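Local coordinates for protein dehydratase, IlvD/Edd family (Caulobacter crescentus, PDB 5OYN) that catalyses the dehydration of D-xylonate, and of D-gluconate about as efficiently, using a [2Fe-2S] cluster and magnesium, in the pathway of D-xylose breakdown, at residues Q566-Y569 against R570-S574; V341-E344 against L345-G349; V178-R181 against S182-K185. All coordinates share one frame; numbering follows the deposited sequence.

Contact 1 of 3, residues Q566-Y569 against R570-S574; sequences QEIY and RAHAS
A573 and Y569 meet one turn apart where helix 564-572 ends, an i to i+4 pairing that closes the last turn of an alpha-helix. Hydrogen bonds between backbone groups make the frame. R570 N gives the straightest of them to Q566 O, at 2.8 Å and 170°. I568 O takes H572 N at 3.0 Å and Y569 O takes A573 N at 2.9 Å, while A571 N bonds weakly to both E567 O and I568 O. A573 is the first residue to depart from helical angles, psi 132°, yet its N-H still completes the final turn.

The CH-pi contact rests on that turn. With CG of Y569 swung away from its own N (chi1 -175°) and beside the carbonyl carbon, the ring leans along the helix toward its C-terminal end. The methyl CB of A573 sits over the middle of one ring face, 3.6 Å from the centroid. With an alanine here in place of Y569, the A573 methyl is likely to lose its aromatic lid, and a gap to open toward L110 and N113 of helix 109-125, which the tyrosine also touches.

R570 and E567 find their polar partners beyond this helix. The extended R570 reaches the carbonyl of I465 with NE, and its NH1 and NH2 bond to T561 OG1 and P559 O, tying the helix to two loops of its own chain. E567 OE2 forms a salt bridge with K587 and a hydrogen bond with Y588 OH, both of the second subunit, placing this surface at a subunit interface. The H572 ring meets F584 of its own chain at a steep angle. Toward the preceding turn, H572 presents its edge to I568, with CD2 3.3 Å from I568 O in the ring plane.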
loop_
_atom_site.group_PDB
_atom_site.type_symbol
_atom_site.label_atom_id
_atom_site.label_comp_id
_atom_site.label_asym_id
_atom_site.label_seq_id
_atom_site.Cartn_x
_atom_site.Cartn_y
_atom_site.Cartn_z
ATOM N N GLN A 566 -32.610 -8.242 8.699
ATOM C CA GLN A 566 -33.915 -7.713 8.323
ATOM C C GLN A 566 -34.942 -7.935 9.431
ATOM O O GLN A 566 -35.798 -7.073 9.672
ATOM C CB GLN A 566 -34.378 -8.346 7.015
ATOM C CG GLN A 566 -33.646 -7.831 5.794
ATOM C CD GLN A 566 -34.065 -8.559 4.542
ATOM O OE1 GLN A 566 -35.138 -9.159 4.499
ATOM N NE2 GLN A 566 -33.222 -8.517 3.513
ATOM N N GLU A 567 -34.870 -9.080 10.122
ATOM C CA GLU A 567 -35.743 -9.301 11.271
ATOM C C GLU A 567 -35.529 -8.226 12.330
ATOM O O GLU A 567 -36.493 -7.629 12.831
ATOM C CB GLU A 567 -35.511 -10.689 11.863
ATOM C CG GLU A 567 -36.158 -10.856 13.233
ATOM C CD GLU A 567 -36.725 -12.247 13.478
ATOM O OE1 GLU A 567 -37.124 -12.527 14.636
ATOM O OE2 GLU A 567 -36.765 -13.056 12.522
ATOM N N ILE A 568 -34.270 -7.954 12.676
ATOM C CA ILE A 568 -33.992 -6.895 13.640
ATOM C C ILE A 568 -34.474 -5.559 13.107
ATOM O O ILE A 568 -35.140 -4.799 13.817
ATOM C CB ILE A 568 -32.498 -6.835 13.979
ATOM C CG1 ILE A 568 -32.080 -8.069 14.772
ATOM C CG2 ILE A 568 -32.188 -5.545 14.729
ATOM C CD1 ILE A 568 -30.669 -8.508 14.462
ATOM N N TYR A 569 -34.138 -5.246 11.851
ATOM C CA TYR A 569 -34.499 -3.942 11.299
ATOM C C TYR A 569 -36.009 -3.746 11.309
ATOM O O TYR A 569 -36.516 -2.725 11.793
ATOM C CB TYR A 569 -33.954 -3.789 9.881
ATOM C CG TYR A 569 -34.185 -2.416 9.280
ATOM C CD1 TYR A 569 -33.264 -1.391 9.469
ATOM C CD2 TYR A 569 -35.321 -2.143 8.517
ATOM C CE1 TYR A 569 -33.467 -0.127 8.920
ATOM C CE2 TYR A 569 -35.540 -0.877 7.971
ATOM C CZ TYR A 569 -34.607 0.129 8.175
ATOM O OH TYR A 569 -34.800 1.391 7.629
ATOM N N ARG A 570 -36.748 -4.725 10.783
ATOM C CA ARG A 570 -38.200 -4.620 10.776
ATOM C C ARG A 570 -38.758 -4.487 12.189
ATOM O O ARG A 570 -39.806 -3.859 12.389
ATOM C CB ARG A 570 -38.796 -5.827 10.055
ATOM C CG ARG A 570 -39.105 -5.543 8.600
ATOM C CD ARG A 570 -39.542 -6.783 7.865
ATOM N NE ARG A 570 -40.194 -6.444 6.604
ATOM C CZ ARG A 570 -40.538 -7.339 5.679
ATOM N NH1 ARG A 570 -40.290 -8.633 5.879
ATOM N NH2 ARG A 570 -41.125 -6.936 4.557
ATOM N N ALA A 571 -38.049 -5.023 13.188
ATOM C CA ALA A 571 -38.539 -4.948 14.558
ATOM C C ALA A 571 -38.382 -3.553 15.159
ATOM O O ALA A 571 -39.320 -3.042 15.778
ATOM C CB ALA A 571 -37.830 -5.988 15.425
ATOM N N HIS A 572 -37.222 -2.912 14.990
ATOM C CA HIS A 572 -36.915 -1.686 15.722
ATOM C C HIS A 572 -36.867 -0.416 14.869
ATOM O O HIS A 572 -36.708 0.677 15.425
ATOM C CB HIS A 572 -35.583 -1.842 16.462
ATOM C CG HIS A 572 -35.531 -3.024 17.376
ATOM N ND1 HIS A 572 -35.738 -2.924 18.736
ATOM C CD2 HIS A 572 -35.273 -4.332 17.131
ATOM C CE1 HIS A 572 -35.614 -4.120 19.289
ATOM N NE2 HIS A 572 -35.331 -4.992 18.337
ATOM N N ALA A 573 -36.997 -0.513 13.550
ATOM C CA ALA A 573 -36.894 0.672 12.704
ATOM C C ALA A 573 -38.160 1.526 12.778
ATOM O O ALA A 573 -39.278 1.016 12.655
ATOM C CB ALA A 573 -36.617 0.279 11.252
ATOM N N SER A 574 -37.967 2.832 12.963
ATOM C CA SER A 574 -39.026 3.826 12.911
ATOM C C SER A 574 -39.419 4.111 11.464
ATOM O O SER A 574 -38.914 3.503 10.523
ATOM C CB SER A 574 -38.570 5.108 13.599
ATOM O OG SER A 574 -38.023 6.023 12.665
#

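Contact 2 of 3, residues V341-E344 against L345-G349; sequences VLWE and LLQQG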
loop_
_atom_site.group_PDB
_atom_site.type_symbol
_atom_site.label_atom_id
_atom_site.label_comp_id
_atom_site.label_asym_id
_atom_site.label_seq_id
_atom_site.Cartn_x
_atom_site.Cartn_y
_atom_site.Cartn_z
ATOM N N VAL A 341 -22.395 28.825 -0.855
ATOM C CA VAL A 341 -23.841 28.760 -0.707
ATOM C C VAL A 341 -24.245 29.274 0.667
ATOM O O VAL A 341 -25.168 30.088 0.800
ATOM C CB VAL A 341 -24.333 27.321 -0.951
ATOM C CG1 VAL A 341 -25.845 27.270 -0.979
ATOM C CG2 VAL A 341 -23.746 26.765 -2.260
ATOM N N LEU A 342 -23.531 28.827 1.704
ATOM C CA LEU A 342 -23.801 29.286 3.061
ATOM C C LEU A 342 -23.630 30.796 3.182
ATOM O O LEU A 342 -24.358 31.451 3.935
ATOM C CB LEU A 342 -22.885 28.554 4.048
ATOM C CG LEU A 342 -23.278 27.089 4.249
ATOM C CD1 LEU A 342 -22.268 26.369 5.098
ATOM C CD2 LEU A 342 -24.693 26.942 4.840
ATOM N N TRP A 343 -22.666 31.365 2.457
ATOM C CA TRP A 343 -22.451 32.805 2.516
ATOM C C TRP A 343 -23.679 33.547 2.021
ATOM O O TRP A 343 -24.188 34.452 2.691
ATOM C CB TRP A 343 -21.227 33.166 1.685
ATOM C CG TRP A 343 -20.850 34.619 1.670
ATOM C CD1 TRP A 343 -19.923 35.240 2.465
ATOM C CD2 TRP A 343 -21.346 35.624 0.776
ATOM N NE1 TRP A 343 -19.824 36.571 2.127
ATOM C CE2 TRP A 343 -20.690 36.831 1.095
ATOM C CE3 TRP A 343 -22.291 35.624 -0.253
ATOM C CZ2 TRP A 343 -20.952 38.022 0.421
ATOM C CZ3 TRP A 343 -22.550 36.808 -0.916
ATOM C CH2 TRP A 343 -21.879 37.988 -0.579
ATOM N N GLU A 344 -24.156 33.165 0.833
ATOM C CA GLU A 344 -25.398 33.681 0.275
ATOM C C GLU A 344 -26.499 33.692 1.330
ATOM O O GLU A 344 -27.129 34.725 1.575
ATOM C CB GLU A 344 -25.786 32.821 -0.933
ATOM C CG GLU A 344 -26.460 33.528 -2.086
ATOM C CD GLU A 344 -25.630 34.641 -2.717
ATOM O OE1 GLU A 344 -24.409 34.477 -2.898
ATOM O OE2 GLU A 344 -26.220 35.696 -3.048
ATOM N N LEU A 345 -26.705 32.558 2.001
ATOM C CA LEU A 345 -27.753 32.472 3.013
ATOM C C LEU A 345 -27.467 33.404 4.185
ATOM O O LEU A 345 -28.340 34.179 4.607
ATOM C CB LEU A 345 -27.900 31.027 3.493
ATOM C CG LEU A 345 -28.640 30.110 2.521
ATOM C CD1 LEU A 345 -28.363 28.656 2.840
ATOM C CD2 LEU A 345 -30.152 30.397 2.508
ATOM N N LEU A 346 -26.244 33.347 4.719
ATOM C CA LEU A 346 -25.879 34.180 5.861
ATOM C C LEU A 346 -26.191 35.653 5.605
ATOM O O LEU A 346 -26.642 36.367 6.510
ATOM C CB LEU A 346 -24.396 33.988 6.177
ATOM C CG LEU A 346 -23.812 34.833 7.295
ATOM C CD1 LEU A 346 -24.047 34.126 8.610
ATOM C CD2 LEU A 346 -22.329 35.086 7.068
ATOM N N GLN A 347 -25.985 36.115 4.366
ATOM C CA GLN A 347 -26.238 37.512 4.032
ATOM C C GLN A 347 -27.723 37.875 4.119
ATOM O O GLN A 347 -28.052 39.054 4.300
ATOM C CB GLN A 347 -25.710 37.821 2.631
ATOM C CG GLN A 347 -24.204 37.699 2.453
ATOM C CD GLN A 347 -23.406 38.434 3.513
ATOM O OE1 GLN A 347 -23.177 37.913 4.607
ATOM N NE2 GLN A 347 -22.958 39.651 3.187
ATOM N N GLN A 348 -28.631 36.906 3.968
ATOM C CA GLN A 348 -30.065 37.167 4.081
ATOM C C GLN A 348 -30.628 36.753 5.432
ATOM O O GLN A 348 -31.839 36.546 5.550
ATOM C CB GLN A 348 -30.853 36.454 2.982
ATOM C CG GLN A 348 -30.254 36.554 1.626
ATOM C CD GLN A 348 -30.291 37.949 1.109
ATOM O OE1 GLN A 348 -31.357 38.565 1.046
ATOM N NE2 GLN A 348 -29.131 38.476 0.738
ATOM N N GLY A 349 -29.776 36.592 6.440
ATOM C CA GLY A 349 -30.250 36.279 7.773
ATOM C C GLY A 349 -30.933 34.938 7.932
ATOM O O GLY A 349 -31.574 34.705 8.965
#
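L345 N bonds to V341 O at 3.1 Å, the first rung between the two segments in the alpha-helical i to i+4 ladder of helix 337-347. The next rung, L346 N to L342 O, is 2.8 Å long and nearly straight. Q347 N follows, bonding to W343 O at 3.0 Å and only weakly to E344 O. Beyond these the spacing shortens: Q348 N turns back to L345 O and G349 N to L346 O, and G349 has a positive phi.

Among the side chains, W343 and Q347 form the main pair, one helical turn apart. Because CG of W343 is anti to its backbone N (chi1 -179°), the indole lies along the helix in the direction of Q347. CG of Q347 stands over one face of the six-membered ring, 3.6 Å from its centroid and almost on the ring normal, a CH-pi contact. The glutamine chain then bends at chi2 (-50°), which lays its amide over the indole with the two planes 21° apart.

V341, L342, L345 and L346 pack on neighbouring helices. V341 and L345 meet helix 270-282, L342 lies between that helix and helix 363-367, and L346 also meets helix 363-367, so the segment joins the two. The carboxylate of E344 is buried, and both of its oxygens have partners: OE1 makes a salt bridge with R375 and OE2 takes the backbone N-H of Y381, which probably stabilises its negative charge. CG of Q348, set beside its own backbone N, lies 3.6 Å from E344 O.

Contact 3 of 3, residues V178-R181 against S182-K185; sequences VIWR and SRRK
V178 O is gripped twice by S182 one turn later in helix 177-187: by the backbone N at 2.9 Å and, weakly, by the side-chain OG at 3.1 Å. Bonding of a serine hydroxyl to the carbonyl four residues back is a familiar alpha-helical arrangement. The hydroxyl is brought there by chi1 of -80°, which sets OG beside the backbone N. The adjoining rung, R183 N to I179 O, is 2.9 Å long. R181 O receives weak bonds from both R184 N and K185 N.

W180 and R183 run side by side from the helix. NH2 of R183 comes to the edge of the indole, near its plane and nearest CZ3, with the guanidinium turned 32° from the ring; this is not a face-on cation-pi stack. The charge of R183 is met across the interface, where NH1 pairs with D31 and NH2 with the terminal carboxylate of H600, both of the second subunit. At the other end of the indole, NE1 bonds to T501 OG1; the W180 side chain lies about 6 Å from that of E472, a magnesium ligand.

R184 turns a different way, over the backbone, while its NH2 forms a salt bridge with D503. That carboxylate probably eases the like-charge approach of R181 and R184, whose NE and NH1 atoms, respectively, stand 4.7 Å apart. The bend of R184 at chi3 (-140°), with the turn at chi4, sets one face of the guanidinium over W180 O, which lies 3.6 Å from R184 NE.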
loop_
_atom_site.group_PDB
_atom_site.type_symbol
_atom_site.label_atom_id
_atom_site.label_comp_id
_atom_site.label_asym_id
_atom_site.label_seq_id
_atom_site.Cartn_x
_atom_site.Cartn_y
_atom_site.Cartn_z
ATOM N N VAL A 178 -28.080 10.199 -15.305
ATOM C CA VAL A 178 -27.951 9.602 -16.629
ATOM C C VAL A 178 -28.787 8.330 -16.717
ATOM O O VAL A 178 -29.333 8.018 -17.776
ATOM C CB VAL A 178 -26.458 9.371 -16.973
ATOM C CG1 VAL A 178 -25.869 8.154 -16.245
ATOM C CG2 VAL A 178 -26.269 9.240 -18.468
ATOM N N ILE A 179 -28.955 7.609 -15.608
ATOM C CA ILE A 179 -29.780 6.404 -15.639
ATOM C C ILE A 179 -31.245 6.762 -15.880
ATOM O O ILE A 179 -31.911 6.156 -16.727
ATOM C CB ILE A 179 -29.610 5.591 -14.343
ATOM C CG1 ILE A 179 -28.134 5.216 -14.110
ATOM C CG2 ILE A 179 -30.497 4.351 -14.375
ATOM C CD1 ILE A 179 -27.423 4.608 -15.303
ATOM N N TRP A 180 -31.773 7.748 -15.141
ATOM C CA TRP A 180 -33.187 8.103 -15.276
ATOM C C TRP A 180 -33.487 8.733 -16.629
ATOM O O TRP A 180 -34.548 8.473 -17.204
ATOM C CB TRP A 180 -33.617 9.044 -14.156
ATOM C CG TRP A 180 -32.872 8.830 -12.892
ATOM C CD1 TRP A 180 -32.205 9.775 -12.160
ATOM C CD2 TRP A 180 -32.705 7.593 -12.201
ATOM N NE1 TRP A 180 -31.626 9.196 -11.057
ATOM C CE2 TRP A 180 -31.914 7.855 -11.060
ATOM C CE3 TRP A 180 -33.143 6.286 -12.433
ATOM C CZ2 TRP A 180 -31.564 6.859 -10.146
ATOM C CZ3 TRP A 180 -32.780 5.287 -11.522
ATOM C CH2 TRP A 180 -32.005 5.584 -10.392
ATOM N N ARG A 181 -32.580 9.574 -17.156
ATOM C CA ARG A 181 -32.780 10.110 -18.504
ATOM C C ARG A 181 -32.641 9.024 -19.560
ATOM O O ARG A 181 -33.293 9.087 -20.602
ATOM C CB ARG A 181 -31.796 11.246 -18.816
ATOM C CG ARG A 181 -31.734 12.325 -17.759
ATOM C CD ARG A 181 -31.263 13.685 -18.269
ATOM N NE ARG A 181 -31.827 14.736 -17.409
ATOM C CZ ARG A 181 -31.127 15.709 -16.820
ATOM N NH1 ARG A 181 -29.807 15.802 -17.005
ATOM N NH2 ARG A 181 -31.755 16.598 -16.045
ATOM N N SER A 182 -31.803 8.027 -19.322
ATOM C CA SER A 182 -31.625 7.001 -20.333
ATOM C C SER A 182 -32.738 5.975 -20.298
ATOM O O SER A 182 -32.978 5.321 -21.319
ATOM C CB SER A 182 -30.261 6.317 -20.175
ATOM O OG SER A 182 -29.249 7.130 -20.754
ATOM N N ARG A 183 -33.405 5.811 -19.148
ATOM C CA ARG A 183 -34.602 4.976 -19.093
ATOM C C ARG A 183 -35.695 5.527 -20.006
ATOM O O ARG A 183 -36.461 4.759 -20.599
ATOM C CB ARG A 183 -35.103 4.862 -17.648
ATOM C CG ARG A 183 -34.344 3.847 -16.795
ATOM C CD ARG A 183 -35.254 3.092 -15.830
ATOM N NE ARG A 183 -35.185 3.604 -14.460
ATOM C CZ ARG A 183 -35.294 2.864 -13.350
ATOM N NH1 ARG A 183 -35.482 1.553 -13.407
ATOM N NH2 ARG A 183 -35.224 3.443 -12.160
ATOM N N ARG A 184 -35.754 6.851 -20.159
ATOM C CA ARG A 184 -36.782 7.471 -20.982
ATOM C C ARG A 184 -36.458 7.361 -22.464
ATOM O O ARG A 184 -37.352 7.114 -23.281
ATOM C CB ARG A 184 -36.953 8.934 -20.573
ATOM C CG ARG A 184 -37.400 9.078 -19.128
ATOM C CD ARG A 184 -37.726 10.510 -18.793
ATOM N NE ARG A 184 -37.262 10.880 -17.461
ATOM C CZ ARG A 184 -36.452 11.906 -17.219
ATOM N NH1 ARG A 184 -36.021 12.664 -18.228
ATOM N NH2 ARG A 184 -36.079 12.176 -15.972
ATOM N N LYS A 185 -35.190 7.537 -22.829
ATOM C CA LYS A 185 -34.820 7.477 -24.237
ATOM C C LYS A 185 -34.813 6.047 -24.762
ATOM O O LYS A 185 -35.095 5.820 -25.940
ATOM C CB LYS A 185 -33.465 8.148 -24.431
ATOM C CG LYS A 185 -33.365 9.485 -23.711
ATOM C CD LYS A 185 -32.479 10.457 -24.468
ATOM C CE LYS A 185 -31.394 11.032 -23.564
ATOM N NZ LYS A 185 -31.652 12.456 -23.207
#

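All three contacts lie along short helices, and in contacts 1 and 2 the segments run on into the turn beyond; none touches another. Contacts 2 and 3 belong to the N-terminal part of the dehydratase, contact 1 to the C-terminal part. Contact 3 is the one nearest the catalytic centre: the W180 side chain is about 8 Å from the bound magnesium ion and about 9 Å from the [2Fe-2S] cluster. Contact 1 is somewhat farther, the Y569 side chain about 13 Å from the magnesium ion. Contact 2 lies away from the metal and cluster sites, across the chain's centre from contact 1, their centres 40 Å apart. Contacts 1 and 3, about 19 Å apart at their nearest atoms, both meet the second subunit of the homotetramer; contact 2 meets no other chain.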